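Cobalamin biosynthesis protein CobN (Mycobacterium tuberculosis, PDB 7C6O) serves as the large, catalytic subunit of cobaltochelatase, the enzyme that inserts cobalt into the corrin ring during cobalamin biosynthesis. Local coordinates at residues R698-G710 with R800-L812. Numbering follows the deposited sequence. Where two conformers were deposited one is given.
Sequences RDGLHILGQNPTG and RLAGTATEIEQVL
A type II beta turn from Ile703 to Gln706 meets the start of helix 807-815 through Glu807, a buried carboxylate in the first turn of that helix that grips both His702 and the turn backbone. Glu807 OE1 accepts two nearly straight bonds. His702 NE2 donates to the syn lone pair of Glu807 OE1 from 2.8 Å, and that oxygen lies in the plane of the imidazole, while ring and carboxylate planes stand 78° apart. Gly705 N, also 2.8 Å from Glu807 OE1, arrives on the anti side, 28° out of the carboxylate plane. The pair illustrates how one carboxylate oxygen can serve a side chain with its syn side and a turn amide with its anti side. The second oxygen, OE2, is held by Thr838 OG1 and Leu613 N, so bonds at both oxygens restrain the rotation of the group.

The His702 ring, swung opposite its backbone N by a chi1 of -178°, brings CE1 to 3.5 Å from the methyl CG2 of Thr804 in the 3-10 segment 803-806. Beyond the turn, Asn707 lays its CB against Thr804 CB, and its OD1 reaches the methyl of Ala805. The backbones also touch closely: Gly705, at positive phi, brings its CA to 3.4 Å from Thr804 O, and the CA of Ala805 points a C-H at Gly705 O. One water donates to both Gly705 O and Ala805 O. On the helical side, Ile808 sets CD1 3.3 Å from Leu704 O and CG1 against Leu704 CB.

Strand 608-612 backs this junction: the His612 ring meets that of His702 with the planes nearly parallel, and the Leu704 and Glu807 side chains rest on the same residue. Helix 391-405 meets Ile808 through Ala397 and Ala401, and its Ser394 OG is hydrogen-bonded to Leu704 N, joining the 698-710 loop and helix 807-815 to a common neighbour.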
loop_
_atom_site.group_PDB
_atom_site.type_symbol
_atom_site.label_atom_id
_atom_site.label_comp_id
_atom_site.label_asym_id
_atom_site.label_seq_id
_atom_site.Cartn_x
_atom_site.Cartn_y
_atom_site.Cartn_z
ATOM N N ARG A 698 19.012 6.951 -10.543
ATOM C CA ARG A 698 19.030 8.051 -9.593
ATOM C C ARG A 698 20.386 8.745 -9.615
ATOM O O ARG A 698 21.431 8.108 -9.777
ATOM C CB ARG A 698 18.681 7.570 -8.186
ATOM C CG ARG A 698 19.659 6.616 -7.539
ATOM C CD ARG A 698 19.109 6.222 -6.176
ATOM N NE ARG A 698 19.897 5.205 -5.486
ATOM C CZ ARG A 698 19.844 3.907 -5.768
ATOM N NH1 ARG A 698 19.062 3.475 -6.747
ATOM N NH2 ARG A 698 20.581 3.045 -5.078
ATOM N N ASP A 699 20.352 10.066 -9.477
ATOM C CA ASP A 699 21.507 10.948 -9.580
ATOM C C ASP A 699 21.684 11.728 -8.285
ATOM O O ASP A 699 22.096 12.892 -8.278
ATOM C CB ASP A 699 21.364 11.881 -10.779
ATOM C CG ASP A 699 22.663 12.564 -11.142
ATOM O OD1 ASP A 699 23.714 11.890 -11.116
ATOM O OD2 ASP A 699 22.630 13.772 -11.454
ATOM N N GLY A 700 21.375 11.079 -7.174
ATOM C CA GLY A 700 21.381 11.666 -5.855
ATOM C C GLY A 700 20.251 11.083 -5.036
ATOM O O GLY A 700 19.614 10.105 -5.426
ATOM N N LEU A 701 20.009 11.689 -3.877
ATOM C CA LEU A 701 18.910 11.297 -3.010
ATOM C C LEU A 701 18.061 12.523 -2.718
ATOM O O LEU A 701 18.557 13.651 -2.717
ATOM C CB LEU A 701 19.412 10.681 -1.699
ATOM C CG LEU A 701 20.270 9.422 -1.831
ATOM C CD1 LEU A 701 20.812 8.998 -0.476
ATOM C CD2 LEU A 701 19.460 8.302 -2.458
ATOM N N HIS A 702 16.775 12.299 -2.473
ATOM C CA HIS A 702 15.891 13.411 -2.166
ATOM C C HIS A 702 16.130 13.895 -0.743
ATOM O O HIS A 702 16.368 13.099 0.170
ATOM C CB HIS A 702 14.424 13.019 -2.338
ATOM C CG HIS A 702 13.474 14.146 -2.073
ATOM N ND1 HIS A 702 13.472 15.304 -2.820
ATOM C CD2 HIS A 702 12.513 14.303 -1.132
ATOM C CE1 HIS A 702 12.544 16.124 -2.357
ATOM N NE2 HIS A 702 11.949 15.542 -1.331
ATOM N N ILE A 703 16.081 15.212 -0.566
ATOM C CA ILE A 703 16.104 15.843 0.749
ATOM C C ILE A 703 14.743 16.483 0.971
ATOM O O ILE A 703 14.265 17.247 0.124
ATOM C CB ILE A 703 17.234 16.879 0.868
ATOM C CG1 ILE A 703 18.596 16.210 0.698
ATOM C CG2 ILE A 703 17.167 17.594 2.216
ATOM C CD1 ILE A 703 19.753 17.185 0.760
ATOM N N LEU A 704 14.119 16.155 2.101
ATOM C CA LEU A 704 12.767 16.611 2.393
ATOM C C LEU A 704 12.659 18.123 2.238
ATOM O O LEU A 704 13.464 18.875 2.793
ATOM C CB LEU A 704 12.389 16.189 3.816
ATOM C CG LEU A 704 10.969 15.713 4.113
ATOM C CD1 LEU A 704 10.573 14.595 3.167
ATOM C CD2 LEU A 704 10.882 15.239 5.556
ATOM N N GLY A 705 11.675 18.562 1.453
ATOM C CA GLY A 705 11.418 19.972 1.251
ATOM C C GLY A 705 12.287 20.660 0.221
ATOM O O GLY A 705 12.126 21.869 0.010
ATOM N N GLN A 706 13.188 19.940 -0.438
ATOM C CA GLN A 706 14.153 20.530 -1.364
ATOM C C GLN A 706 13.738 20.190 -2.793
ATOM O O GLN A 706 13.978 19.078 -3.273
ATOM C CB GLN A 706 15.560 20.027 -1.051
ATOM C CG GLN A 706 16.637 20.501 -2.005
ATOM C CD GLN A 706 18.007 19.993 -1.607
ATOM O OE1 GLN A 706 18.618 19.196 -2.320
ATOM N NE2 GLN A 706 18.494 20.446 -0.457
ATOM N N ASN A 707 13.103 21.148 -3.473
ATOM C CA ASN A 707 12.717 20.915 -4.857
ATOM C C ASN A 707 13.933 21.056 -5.773
ATOM O O ASN A 707 14.752 21.958 -5.584
ATOM C CB ASN A 707 11.619 21.891 -5.286
ATOM C CG ASN A 707 11.963 23.334 -4.974
ATOM O OD1 ASN A 707 12.352 23.664 -3.853
ATOM N ND2 ASN A 707 11.824 24.203 -5.969
ATOM N N PRO A 708 14.080 20.169 -6.758
ATOM C CA PRO A 708 15.246 20.244 -7.645
ATOM C C PRO A 708 15.270 21.536 -8.447
ATOM O O PRO A 708 14.233 22.084 -8.830
ATOM C CB PRO A 708 15.075 19.024 -8.557
ATOM C CG PRO A 708 14.253 18.072 -7.749
ATOM C CD PRO A 708 13.301 18.941 -6.979
ATOM N N THR A 709 16.484 22.021 -8.691
ATOM C CA THR A 709 16.725 23.245 -9.439
ATOM C C THR A 709 17.840 23.002 -10.447
ATOM O O THR A 709 18.550 21.994 -10.391
ATOM C CB THR A 709 17.107 24.408 -8.513
ATOM O OG1 THR A 709 18.269 24.050 -7.756
ATOM C CG2 THR A 709 15.965 24.738 -7.562
ATOM N N GLY A 710 17.982 23.944 -11.376
ATOM C CA GLY A 710 19.115 23.922 -12.288
ATOM C C GLY A 710 19.170 22.653 -13.113
ATOM O O GLY A 710 18.161 22.186 -13.652
ATOM N N ARG A 800 3.596 21.645 -10.439
ATOM C CA ARG A 800 3.391 20.549 -9.498
ATOM C C ARG A 800 4.698 20.145 -8.828
ATOM O O ARG A 800 4.723 19.870 -7.624
ATOM C CB ARG A 800 2.754 19.361 -10.215
ATOM C CG ARG A 800 1.331 19.636 -10.674
ATOM C CD ARG A 800 0.820 18.540 -11.592
ATOM N NE ARG A 800 -0.545 18.806 -12.033
ATOM C CZ ARG A 800 -1.631 18.420 -11.373
ATOM N NH1 ARG A 800 -1.514 17.743 -10.237
ATOM N NH2 ARG A 800 -2.836 18.710 -11.847
ATOM N N LEU A 801 5.795 20.108 -9.591
ATOM C CA LEU A 801 7.104 19.869 -8.989
ATOM C C LEU A 801 7.407 20.901 -7.911
ATOM O O LEU A 801 8.009 20.577 -6.880
ATOM C CB LEU A 801 8.197 19.883 -10.058
ATOM C CG LEU A 801 8.546 18.552 -10.719
ATOM C CD1 LEU A 801 9.626 18.740 -11.782
ATOM C CD2 LEU A 801 8.990 17.545 -9.665
ATOM N N ALA A 802 6.982 22.149 -8.125
ATOM C CA ALA A 802 7.235 23.209 -7.154
ATOM C C ALA A 802 6.629 22.903 -5.790
ATOM O O ALA A 802 7.103 23.438 -4.781
ATOM C CB ALA A 802 6.696 24.542 -7.678
ATOM N N GLY A 803 5.601 22.052 -5.735
ATOM C CA GLY A 803 5.001 21.684 -4.466
ATOM C C GLY A 803 5.931 20.921 -3.545
ATOM O O GLY A 803 5.649 20.811 -2.347
ATOM N N THR A 804 7.035 20.391 -4.079
ATOM C CA THR A 804 8.005 19.678 -3.253
ATOM C C THR A 804 8.556 20.564 -2.141
ATOM O O THR A 804 8.866 20.071 -1.051
ATOM C CB THR A 804 9.137 19.148 -4.136
ATOM O OG1 THR A 804 8.617 18.148 -5.020
ATOM C CG2 THR A 804 10.255 18.543 -3.299
ATOM N N ALA A 805 8.663 21.872 -2.384
ATOM C CA ALA A 805 9.186 22.783 -1.374
ATOM C C ALA A 805 8.269 22.931 -0.165
ATOM O O ALA A 805 8.670 23.580 0.808
ATOM C CB ALA A 805 9.446 24.157 -1.995
ATOM N N THR A 806 7.066 22.355 -0.192
ATOM C CA THR A 806 6.136 22.431 0.928
ATOM C C THR A 806 6.156 21.188 1.809
ATOM O O THR A 806 5.366 21.108 2.755
ATOM C CB THR A 806 4.702 22.661 0.428
ATOM O OG1 THR A 806 4.180 21.442 -0.118
ATOM C CG2 THR A 806 4.667 23.742 -0.642
ATOM N N GLU A 807 7.039 20.225 1.528
ATOM C CA GLU A 807 7.006 18.947 2.238
ATOM C C GLU A 807 7.231 19.128 3.734
ATOM O O GLU A 807 6.524 18.535 4.558
ATOM C CB GLU A 807 8.051 17.997 1.652
ATOM C CG GLU A 807 7.670 17.408 0.306
ATOM C CD GLU A 807 8.844 16.748 -0.390
ATOM O OE1 GLU A 807 9.965 16.778 0.166
ATOM O OE2 GLU A 807 8.646 16.204 -1.496
ATOM N N ILE A 808 8.223 19.936 4.107
ATOM C CA ILE A 808 8.496 20.148 5.524
ATOM C C ILE A 808 7.404 21.008 6.150
ATOM O O ILE A 808 7.000 20.785 7.298
ATOM C CB ILE A 808 9.896 20.759 5.710
ATOM C CG1 ILE A 808 10.971 19.712 5.405
ATOM C CG2 ILE A 808 10.066 21.297 7.118
ATOM C CD1 ILE A 808 12.389 20.213 5.586
ATOM N N GLU A 809 6.892 21.986 5.400
ATOM C CA GLU A 809 5.778 22.784 5.901
ATOM C C GLU A 809 4.574 21.907 6.217
ATOM O O GLU A 809 3.871 22.139 7.208
ATOM C CB GLU A 809 5.405 23.867 4.889
ATOM C CG GLU A 809 4.355 24.850 5.390
ATOM C CD GLU A 809 4.712 25.440 6.746
ATOM O OE1 GLU A 809 3.914 25.283 7.695
ATOM O OE2 GLU A 809 5.795 26.049 6.865
ATOM N N GLN A 810 4.332 20.876 5.401
ATOM C CA GLN A 810 3.185 20.008 5.646
ATOM C C GLN A 810 3.409 19.101 6.850
ATOM O O GLN A 810 2.445 18.736 7.531
ATOM C CB GLN A 810 2.867 19.183 4.398
ATOM C CG GLN A 810 2.221 19.981 3.270
ATOM C CD GLN A 810 0.804 20.442 3.597
ATOM O OE1 GLN A 810 0.181 19.961 4.543
ATOM N NE2 GLN A 810 0.292 21.379 2.810
ATOM N N VAL A 811 4.661 18.725 7.130
ATOM C CA VAL A 811 4.951 18.023 8.378
ATOM C C VAL A 811 4.641 18.921 9.569
ATOM O O VAL A 811 4.060 18.479 10.567
ATOM C CB VAL A 811 6.412 17.535 8.402
ATOM C CG1 VAL A 811 6.768 16.987 9.778
ATOM C CG2 VAL A 811 6.640 16.478 7.329
ATOM N N LEU A 812 5.009 20.203 9.475
ATOM C CA LEU A 812 4.695 21.145 10.545
ATOM C C LEU A 812 3.190 21.353 10.678
ATOM O O LEU A 812 2.673 21.454 11.796
ATOM C CB LEU A 812 5.403 22.475 10.295
ATOM C CG LEU A 812 6.933 22.427 10.312
ATOM C CD1 LEU A 812 7.532 23.803 10.053
ATOM C CD2 LEU A 812 7.429 21.867 11.634
HETATM O O HOH W 1 11.435 24.400 1.159
#